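Phenylalanyl-tRNA synthetase beta chain (Pyrococcus horikoshii, PDB 2CXI) forms, as the beta subunit, part of a tetrameric synthetase that joins L-phenylalanine to tRNA(Phe) using ATP, with the amino acid-editing domain in this N-terminal fragment. Local coordinates at residues Tyr106-Gly111 and Arg262-Val267; Ile142-Phe147 and Lys229-Asp234; Asp148-Pro153 and Glu219-Val224. All coordinates share one frame; numbering follows the deposited sequence.

Contact 1: Tyr106-Gly111 and Arg262-Val267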
loop_
_atom_site.group_PDB
_atom_site.type_symbol
_atom_site.label_atom_id
_atom_site.label_comp_id
_atom_site.label_asym_id
_atom_site.label_seq_id
_atom_site.Cartn_x
_atom_site.Cartn_y
_atom_site.Cartn_z
ATOM N N TYR A 106 4.951 19.719 -9.170
ATOM C CA TYR A 106 4.928 19.703 -7.707
ATOM C C TYR A 106 6.333 19.607 -7.117
ATOM O O TYR A 106 7.248 19.027 -7.714
ATOM C CB TYR A 106 4.070 18.509 -7.202
ATOM C CG TYR A 106 2.690 18.557 -7.849
ATOM C CD1 TYR A 106 1.650 19.275 -7.258
ATOM C CD2 TYR A 106 2.471 17.966 -9.089
ATOM C CE1 TYR A 106 0.412 19.393 -7.884
ATOM C CE2 TYR A 106 1.253 18.077 -9.726
ATOM C CZ TYR A 106 0.236 18.802 -9.117
ATOM O OH TYR A 106 -0.937 18.926 -9.783
ATOM N N ALA A 107 6.467 20.111 -5.901
ATOM C CA ALA A 107 7.693 19.941 -5.143
ATOM C C ALA A 107 7.392 19.971 -3.648
ATOM O O ALA A 107 6.367 20.505 -3.193
ATOM C CB ALA A 107 8.737 21.018 -5.544
ATOM N N ILE A 108 8.310 19.384 -2.899
ATOM C CA ILE A 108 8.323 19.530 -1.464
ATOM C C ILE A 108 9.621 20.223 -1.094
ATOM O O ILE A 108 10.679 19.892 -1.599
ATOM C CB ILE A 108 8.200 18.141 -0.767
ATOM C CG1 ILE A 108 6.838 17.535 -1.078
ATOM C CG2 ILE A 108 8.442 18.246 0.788
ATOM C CD1 ILE A 108 6.788 15.993 -0.892
ATOM N N VAL A 109 9.534 21.181 -0.198
ATOM C CA VAL A 109 10.750 21.806 0.355
ATOM C C VAL A 109 10.730 21.612 1.890
ATOM O O VAL A 109 9.792 22.072 2.564
ATOM C CB VAL A 109 10.841 23.292 -0.005
ATOM C CG1 VAL A 109 12.164 23.908 0.512
ATOM C CG2 VAL A 109 10.770 23.495 -1.503
ATOM N N GLU A 110 11.751 20.925 2.436
ATOM C CA GLU A 110 11.737 20.556 3.877
ATOM C C GLU A 110 12.681 21.419 4.695
ATOM O O GLU A 110 13.608 21.988 4.136
ATOM C CB GLU A 110 12.164 19.086 4.066
ATOM C CG GLU A 110 11.150 18.140 3.455
ATOM C CD GLU A 110 11.514 16.677 3.638
ATOM O OE1 GLU A 110 12.700 16.385 3.771
ATOM O OE2 GLU A 110 10.603 15.826 3.629
ATOM N N GLY A 111 12.454 21.482 6.015
ATOM C CA GLY A 111 13.450 22.022 6.976
ATOM C C GLY A 111 13.486 23.537 7.002
ATOM O O GLY A 111 14.524 24.145 7.292
ATOM N N ARG A 262 12.851 18.490 -2.445
ATOM C CA ARG A 262 12.550 17.067 -2.600
ATOM C C ARG A 262 11.664 16.945 -3.808
ATOM O O ARG A 262 10.690 17.709 -3.932
ATOM C CB ARG A 262 11.819 16.556 -1.356
ATOM C CG ARG A 262 12.647 16.650 -0.060
ATOM C CD ARG A 262 13.957 15.885 -0.197
ATOM N NE ARG A 262 14.840 15.926 0.957
ATOM C CZ ARG A 262 16.087 16.398 0.937
ATOM N NH1 ARG A 262 16.613 16.929 -0.187
ATOM N NH2 ARG A 262 16.807 16.350 2.043
ATOM N N SER A 263 11.979 16.012 -4.709
ATOM C CA SER A 263 11.205 15.839 -5.915
ATOM C C SER A 263 10.002 14.940 -5.658
ATOM O O SER A 263 9.987 14.156 -4.705
ATOM C CB SER A 263 12.047 15.264 -7.055
ATOM O OG SER A 263 12.483 13.964 -6.771
ATOM N N VAL A 264 8.988 15.072 -6.503
ATOM C CA VAL A 264 7.835 14.204 -6.407
ATOM C C VAL A 264 7.635 13.552 -7.787
ATOM O O VAL A 264 8.115 14.081 -8.819
ATOM C CB VAL A 264 6.538 14.890 -5.809
ATOM C CG1 VAL A 264 6.835 16.089 -4.868
ATOM C CG2 VAL A 264 5.525 15.228 -6.825
ATOM N N ARG A 265 6.996 12.381 -7.776
ATOM C CA ARG A 265 6.651 11.624 -8.991
ATOM C C ARG A 265 5.280 12.082 -9.451
ATOM O O ARG A 265 4.310 12.003 -8.704
ATOM C CB ARG A 265 6.638 10.115 -8.632
ATOM C CG ARG A 265 6.419 9.162 -9.768
ATOM C CD ARG A 265 6.680 7.669 -9.351
ATOM N NE ARG A 265 5.503 7.185 -8.706
ATOM C CZ ARG A 265 4.581 6.393 -9.246
ATOM N NH1 ARG A 265 4.699 5.875 -10.466
ATOM N NH2 ARG A 265 3.535 6.096 -8.509
ATOM N N VAL A 266 5.190 12.594 -10.675
ATOM C CA VAL A 266 3.949 13.136 -11.134
ATOM C C VAL A 266 3.478 12.243 -12.286
ATOM O O VAL A 266 4.132 12.198 -13.333
ATOM C CB VAL A 266 4.048 14.588 -11.620
ATOM C CG1 VAL A 266 2.632 15.173 -11.868
ATOM C CG2 VAL A 266 4.845 15.473 -10.619
ATOM N N VAL A 267 2.339 11.603 -12.069
ATOM C CA VAL A 267 1.784 10.560 -12.959
ATOM C C VAL A 267 0.626 11.095 -13.805
ATOM O O VAL A 267 -0.477 11.480 -13.310
ATOM C CB VAL A 267 1.427 9.258 -12.141
ATOM C CG1 VAL A 267 0.989 8.068 -13.092
ATOM C CG2 VAL A 267 2.585 8.824 -11.332
#

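Contact 2: Ile142-Phe147 and Lys229-Asp234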
loop_
_atom_site.group_PDB
_atom_site.type_symbol
_atom_site.label_atom_id
_atom_site.label_comp_id
_atom_site.label_asym_id
_atom_site.label_seq_id
_atom_site.Cartn_x
_atom_site.Cartn_y
_atom_site.Cartn_z
ATOM N N ILE A 142 0.044 29.293 -8.620
ATOM C CA ILE A 142 0.906 28.611 -7.653
ATOM C C ILE A 142 0.143 28.461 -6.373
ATOM O O ILE A 142 -0.384 29.446 -5.817
ATOM C CB ILE A 142 2.238 29.406 -7.394
ATOM C CG1 ILE A 142 3.025 29.526 -8.706
ATOM C CG2 ILE A 142 3.103 28.756 -6.224
ATOM C CD1 ILE A 142 4.066 30.719 -8.713
ATOM N N GLY A 143 0.112 27.233 -5.883
ATOM C CA GLY A 143 -0.370 26.970 -4.512
ATOM C C GLY A 143 0.778 26.539 -3.578
ATOM O O GLY A 143 1.741 25.846 -4.005
ATOM N N ILE A 144 0.676 26.943 -2.310
ATOM C CA ILE A 144 1.620 26.484 -1.273
ATOM C C ILE A 144 0.850 25.963 -0.075
ATOM O O ILE A 144 -0.179 26.536 0.320
ATOM C CB ILE A 144 2.579 27.605 -0.861
ATOM C CG1 ILE A 144 3.421 28.042 -2.061
ATOM C CG2 ILE A 144 3.543 27.103 0.183
ATOM C CD1 ILE A 144 4.085 29.407 -1.825
ATOM N N PHE A 145 1.355 24.867 0.490
ATOM C CA PHE A 145 0.646 24.085 1.508
ATOM C C PHE A 145 1.617 23.563 2.551
ATOM O O PHE A 145 2.776 23.307 2.247
ATOM C CB PHE A 145 -0.142 22.918 0.868
ATOM C CG PHE A 145 -1.108 23.375 -0.217
ATOM C CD1 PHE A 145 -0.696 23.421 -1.549
ATOM C CD2 PHE A 145 -2.385 23.873 0.120
ATOM C CE1 PHE A 145 -1.562 23.898 -2.564
ATOM C CE2 PHE A 145 -3.259 24.343 -0.877
ATOM C CZ PHE A 145 -2.849 24.335 -2.218
ATOM N N ASP A 146 1.124 23.376 3.770
ATOM C CA ASP A 146 1.904 22.690 4.787
ATOM C C ASP A 146 1.845 21.176 4.565
ATOM O O ASP A 146 0.785 20.523 4.761
ATOM C CB ASP A 146 1.353 23.055 6.180
ATOM C CG ASP A 146 2.290 22.632 7.321
ATOM O OD1 ASP A 146 2.961 21.578 7.233
ATOM O OD2 ASP A 146 2.447 23.365 8.314
ATOM N N PHE A 147 2.976 20.614 4.152
ATOM C CA PHE A 147 3.057 19.193 3.786
ATOM C C PHE A 147 2.685 18.241 4.940
ATOM O O PHE A 147 2.075 17.164 4.722
ATOM C CB PHE A 147 4.442 18.855 3.236
ATOM C CG PHE A 147 4.601 17.384 2.876
ATOM C CD1 PHE A 147 3.900 16.850 1.814
ATOM C CD2 PHE A 147 5.414 16.543 3.646
ATOM C CE1 PHE A 147 4.010 15.460 1.461
ATOM C CE2 PHE A 147 5.541 15.157 3.312
ATOM C CZ PHE A 147 4.833 14.646 2.192
ATOM N N LYS A 229 7.152 23.967 8.596
ATOM C CA LYS A 229 8.529 23.551 8.295
ATOM C C LYS A 229 8.716 22.927 6.903
ATOM O O LYS A 229 9.780 23.073 6.283
ATOM C CB LYS A 229 9.006 22.553 9.369
ATOM C CG LYS A 229 9.178 23.197 10.761
ATOM C CD LYS A 229 9.777 22.155 11.741
ATOM C CE LYS A 229 9.771 22.694 13.177
ATOM N NZ LYS A 229 8.367 22.638 13.755
ATOM N N ASN A 230 7.683 22.217 6.421
ATOM C CA ASN A 230 7.768 21.443 5.176
ATOM C C ASN A 230 6.629 21.883 4.287
ATOM O O ASN A 230 5.477 21.806 4.684
ATOM C CB ASN A 230 7.635 19.930 5.460
ATOM C CG ASN A 230 8.688 19.432 6.442
ATOM O OD1 ASN A 230 9.880 19.629 6.229
ATOM N ND2 ASN A 230 8.243 18.819 7.546
ATOM N N VAL A 231 6.962 22.429 3.125
ATOM C CA VAL A 231 5.966 23.016 2.232
ATOM C C VAL A 231 5.769 22.119 1.012
ATOM O O VAL A 231 6.734 21.565 0.463
ATOM C CB VAL A 231 6.336 24.490 1.811
ATOM C CG1 VAL A 231 7.721 24.586 1.373
ATOM C CG2 VAL A 231 5.550 24.928 0.643
ATOM N N PHE A 232 4.510 21.984 0.610
ATOM C CA PHE A 232 4.147 21.266 -0.599
ATOM C C PHE A 232 3.690 22.356 -1.599
ATOM O O PHE A 232 2.822 23.201 -1.285
ATOM C CB PHE A 232 3.029 20.239 -0.300
ATOM C CG PHE A 232 2.491 19.536 -1.541
ATOM C CD1 PHE A 232 1.254 19.922 -2.110
ATOM C CD2 PHE A 232 3.220 18.495 -2.144
ATOM C CE1 PHE A 232 0.758 19.284 -3.267
ATOM C CE2 PHE A 232 2.717 17.858 -3.315
ATOM C CZ PHE A 232 1.501 18.251 -3.857
ATOM N N ILE A 233 4.298 22.370 -2.768
ATOM C CA ILE A 233 3.977 23.447 -3.766
ATOM C C ILE A 233 3.348 22.840 -5.006
ATOM O O ILE A 233 3.846 21.826 -5.504
ATOM C CB ILE A 233 5.257 24.231 -4.157
ATOM C CG1 ILE A 233 5.958 24.881 -2.928
ATOM C CG2 ILE A 233 4.940 25.333 -5.270
ATOM C CD1 ILE A 233 7.483 25.055 -3.171
ATOM N N ASP A 234 2.262 23.431 -5.511
ATOM C CA ASP A 234 1.702 22.978 -6.797
ATOM C C ASP A 234 1.734 24.149 -7.776
ATOM O O ASP A 234 1.529 25.309 -7.363
ATOM C CB ASP A 234 0.285 22.388 -6.663
ATOM C CG ASP A 234 -0.839 23.460 -6.686
ATOM O OD1 ASP A 234 -1.618 23.532 -7.683
ATOM O OD2 ASP A 234 -1.003 24.283 -5.765
HETATM O O HOH W 1 5.513 21.582 8.363
#

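Contact 3: Asp148-Pro153 and Glu219-Val224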
loop_
_atom_site.group_PDB
_atom_site.type_symbol
_atom_site.label_atom_id
_atom_site.label_comp_id
_atom_site.label_asym_id
_atom_site.label_seq_id
_atom_site.Cartn_x
_atom_site.Cartn_y
_atom_site.Cartn_z
ATOM N N ASP A 148 3.005 18.671 6.157
ATOM C CA ASP A 148 2.695 17.884 7.367
ATOM C C ASP A 148 1.207 17.779 7.613
ATOM O O ASP A 148 0.779 16.949 8.381
ATOM C CB ASP A 148 3.372 18.505 8.585
ATOM C CG ASP A 148 4.862 18.397 8.514
ATOM O OD1 ASP A 148 5.365 17.574 7.724
ATOM O OD2 ASP A 148 5.600 19.082 9.236
ATOM N N LYS A 149 0.429 18.615 6.930
ATOM C CA LYS A 149 -1.006 18.689 7.154
ATOM C C LYS A 149 -1.799 17.973 6.063
ATOM O O LYS A 149 -3.048 18.000 6.068
ATOM C CB LYS A 149 -1.446 20.150 7.276
ATOM C CG LYS A 149 -0.890 20.860 8.572
ATOM C CD LYS A 149 -1.522 22.261 8.709
ATOM C CE LYS A 149 -0.709 23.161 9.617
ATOM N NZ LYS A 149 -1.002 24.611 9.412
ATOM N N ILE A 150 -1.110 17.355 5.107
ATOM C CA ILE A 150 -1.861 16.667 4.020
ATOM C C ILE A 150 -1.465 15.200 3.979
ATOM O O ILE A 150 -0.412 14.856 4.485
ATOM C CB ILE A 150 -1.656 17.365 2.640
ATOM C CG1 ILE A 150 -0.196 17.174 2.163
ATOM C CG2 ILE A 150 -2.191 18.859 2.713
ATOM C CD1 ILE A 150 0.169 17.782 0.752
ATOM N N LYS A 151 -2.313 14.354 3.394
ATOM C CA LYS A 151 -2.025 12.924 3.306
ATOM C C LYS A 151 -1.889 12.488 1.852
ATOM O O LYS A 151 -2.886 12.354 1.135
ATOM C CB LYS A 151 -3.088 12.093 4.028
ATOM C CG LYS A 151 -2.715 10.602 4.151
ATOM C CD LYS A 151 -3.872 9.825 4.849
ATOM C CE LYS A 151 -3.466 8.413 5.188
ATOM N NZ LYS A 151 -4.454 7.772 6.170
ATOM N N PRO A 152 -0.657 12.221 1.457
ATOM C CA PRO A 152 -0.343 11.750 0.105
ATOM C C PRO A 152 -0.785 10.239 -0.035
ATOM O O PRO A 152 -0.958 9.567 0.991
ATOM C CB PRO A 152 1.166 11.899 0.040
ATOM C CG PRO A 152 1.619 11.629 1.489
ATOM C CD PRO A 152 0.535 12.300 2.327
ATOM N N PRO A 153 -1.014 9.719 -1.242
ATOM C CA PRO A 153 -0.830 10.423 -2.526
ATOM C C PRO A 153 -1.766 11.621 -2.706
ATOM O O PRO A 153 -2.833 11.704 -2.045
ATOM C CB PRO A 153 -1.198 9.323 -3.550
ATOM C CG PRO A 153 -0.691 8.086 -2.887
ATOM C CD PRO A 153 -1.187 8.255 -1.462
ATOM N N GLU A 219 -9.802 26.759 3.393
ATOM C CA GLU A 219 -9.697 27.344 4.742
ATOM C C GLU A 219 -8.970 26.411 5.752
ATOM O O GLU A 219 -8.194 26.872 6.600
ATOM C CB GLU A 219 -11.113 27.684 5.258
ATOM C CG GLU A 219 -11.135 28.220 6.689
ATOM C CD GLU A 219 -10.512 29.609 6.854
ATOM O OE1 GLU A 219 -10.143 30.313 5.893
ATOM O OE2 GLU A 219 -10.390 30.026 8.003
ATOM N N PHE A 220 -9.217 25.115 5.659
ATOM C CA PHE A 220 -8.780 24.196 6.714
ATOM C C PHE A 220 -7.726 23.169 6.348
ATOM O O PHE A 220 -7.114 22.568 7.245
ATOM C CB PHE A 220 -9.982 23.428 7.235
ATOM C CG PHE A 220 -11.031 24.314 7.864
ATOM C CD1 PHE A 220 -10.817 24.882 9.116
ATOM C CD2 PHE A 220 -12.238 24.583 7.186
ATOM C CE1 PHE A 220 -11.795 25.718 9.708
ATOM C CE2 PHE A 220 -13.221 25.416 7.768
ATOM C CZ PHE A 220 -12.994 25.968 9.032
ATOM N N THR A 221 -7.516 22.958 5.054
ATOM C CA THR A 221 -6.569 21.913 4.640
ATOM C C THR A 221 -5.228 22.460 4.185
ATOM O O THR A 221 -5.164 23.187 3.170
ATOM C CB THR A 221 -7.191 21.064 3.520
ATOM O OG1 THR A 221 -8.365 20.440 4.033
ATOM C CG2 THR A 221 -6.262 19.852 3.177
ATOM N N GLY A 222 -4.171 22.062 4.903
ATOM C CA GLY A 222 -2.788 22.379 4.544
ATOM C C GLY A 222 -2.379 23.836 4.654
ATOM O O GLY A 222 -1.490 24.302 3.910
ATOM N N ARG A 223 -2.991 24.581 5.580
ATOM C CA ARG A 223 -2.620 26.004 5.753
ATOM C C ARG A 223 -1.174 26.225 6.174
ATOM O O ARG A 223 -0.661 25.545 7.066
ATOM C CB ARG A 223 -3.585 26.683 6.735
ATOM C CG ARG A 223 -4.997 26.714 6.179
ATOM C CD ARG A 223 -5.235 27.800 5.129
ATOM N NE ARG A 223 -4.908 29.157 5.591
ATOM C CZ ARG A 223 -5.683 29.890 6.381
ATOM N NH1 ARG A 223 -6.828 29.416 6.836
ATOM N NH2 ARG A 223 -5.303 31.116 6.716
ATOM N N VAL A 224 -0.489 27.130 5.479
ATOM C CA VAL A 224 0.881 27.511 5.811
ATOM C C VAL A 224 0.882 28.632 6.867
ATOM O O VAL A 224 0.214 29.651 6.719
ATOM C CB VAL A 224 1.673 28.018 4.569
ATOM C CG1 VAL A 224 3.122 28.342 4.929
ATOM C CG2 VAL A 224 1.648 26.987 3.413
HETATM O O HOH W 2 -4.900 19.913 6.997
#

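Contact 1: Tyr106-Gly111 and Arg262-Val267
Tyr106 meets Val264 and Val266 where two antiparallel strands of the B3/4 domain's mixed sheet run side by side and then part. The short strand segments make an angle of 149°. Tyr106 starts out toward the other strand, and its side chain crosses that of Val266 at about a right angle. The CD2-CE2 part of the ring does the touching: CD2 lies 3.8 Å from Val266 CG2, which sits at the ring edge in the ring plane. Val266 CG1 is near both CD2 and CE2. Nearer the backbone, Tyr106 CB packs on Val264 CG2 at 3.6 Å. The other branch of Val264, CG1, serves Ile108, whose CD1 reaches it at 4.0 Å. The two methyls of Val264 are thus divided between Tyr106 and Ile108, and the Ile108 and Val264 side chains also cross nearly at right angles.

Ile108 and Arg262 form a hydrogen-bonded antiparallel pair. Ile108 N gives a nearly straight bond to Arg262 O at 3.1 Å. Arg262 N returns one to Ile108 O at 2.7 Å. Strand 231-237 holds the other edge of 103-110, and strand 84-93 the other edge of 260-267, so both segments are interior to the sheet. Helix 240-255 packs on the face that carries Ala107.

At the outer end the contact turns polar. Chi1 puts Arg262 CG beside the Glu110 carboxylate; the bend at chi2 (-57°) then brings CD and NE round near Glu110 OE1. The Glu110 chain is extended beyond CG and crosses that of Arg262. Carboxylate and guanidinium planes are 68° apart, so the two ions do not pair flat. The salt bridge is a long one, from Glu110 OE1 to Arg262 NE at 3.6 Å, with Arg262 CG only slightly farther from that oxygen.

Contact 2: Ile142-Phe147 and Lys229-Asp234
Phe145 O accepts a hydrogen bond from Phe232 N at 2.7 Å, nearly straight at the hydrogen (168°). Val231 CA adds a CA-H...O contact to the same oxygen at 3.2 Å. The return bond, from Phe145 N to Phe232 O, is bent and weak. Gly143 and Asp234 make a second hydrogen-bonded antiparallel pair, with bonds in both directions. Phe147 N continues the pairing beyond the strand end, to Asn230 O at 2.8 Å.

On one face of the sheet the aromatic rings meet. Phe145 CD1 comes up at the edge of the Phe232 ring, near its plane, 4.0 Å from Phe232 CD1; the side chains cross at a slant. They do not stack. Phe147 brings CB and the edge of its ring to Phe232 CB. Asp234 lies on the same face. With CG anti to the carbonyl carbon (chi1 -55°), the Phe145 ring reaches this aspartate. Asp234 OD2 is in the ring plane, 3.3 Å from Phe145 CE1, where the ring's positive rim may suit a carboxylate. This oxygen also lies close to Gly143 CA, which has no side chain.

On the other face, Ile144 and Ile233 lie side by side, pointing the same way, with their CG1 atoms 4.1 Å apart. Ile142 CG2 meets Ile233 CG2 in the same manner.

At the far end, water 1 donates to Asp146 OD1 and accepts from Lys229 N. Asp146 is held further by Thr228 and by the backbone N of Asp148. The Asn230 amide turns to Asp148 and Gly111.

Helices 116-133 and 240-255 pack on the isoleucine face, Met122 and Gln126 on Ile144 and Leu247 on Ile233. Strand 103-110 pairs with the other edge of 231-237, leaving that strand between two antiparallel neighbours.

Contact 3: Asp148-Pro153 and Glu219-Val224
Lys149 turns its CG beside the backbone N (chi1 -67°) and then runs out almost fully extended. These torsions carry its amine to the carbonyl of Arg223, joining two loops of the B3/4 domain. The hydrogen bond from Lys149 NZ to Arg223 O is modelled at 2.5 Å, shorter than such a bond normally is, so the exact length is doubtful. The amine stands 25° out of the carbonyl plane. The lysine's methylenes follow the loop on the way: CB rests 3.8 Å from Gly222 CA, and CD and CE come up to Arg223 O. Asp146 OD2 is a weak, more distant ionic partner of the amine.

Ile150 continues the packing with one branch. Its CG2 touches Gly222 CA at 4.0 Å and approaches Thr221 CG2. Gly222 has positive phi (68°), and its bare CA lets Ile150 CG2 come close. Leu210 of strand 209-212 touches both Ile150 and Thr221.

Arg223 sends its guanidinium back along its own loop. NH1 donates to Glu219 O at 2.9 Å, with that oxygen in the guanidinium plane and the donor on a carbonyl lone pair. Water 2 bridges the backbones: it donates to Lys149 O at 2.8 Å and accepts from Gly222 N at 3.1 Å.

In the fold
After the N-terminal helices and strands and strand 84-93, the chain enters strand 103-110, the earlier half of contact 1. Helix 116-133 follows, then strand 140-146, which opens contact 2. The loop after it, 148-153, opens contact 3. The chain returns in reverse order: 219-224 closes contact 3, 229-234 closes contact 2, and 262-267, after helix 240-255, closes contact 1. The three closures therefore nest without crossing. Contacts 1 and 2 share a sheet, joined by bonds between Ala107 and Ile233 and between Val109 and Val231. Contact 3 ties the loops beyond that sheet, meeting contact 2 through Asp146 N and Gly222 O.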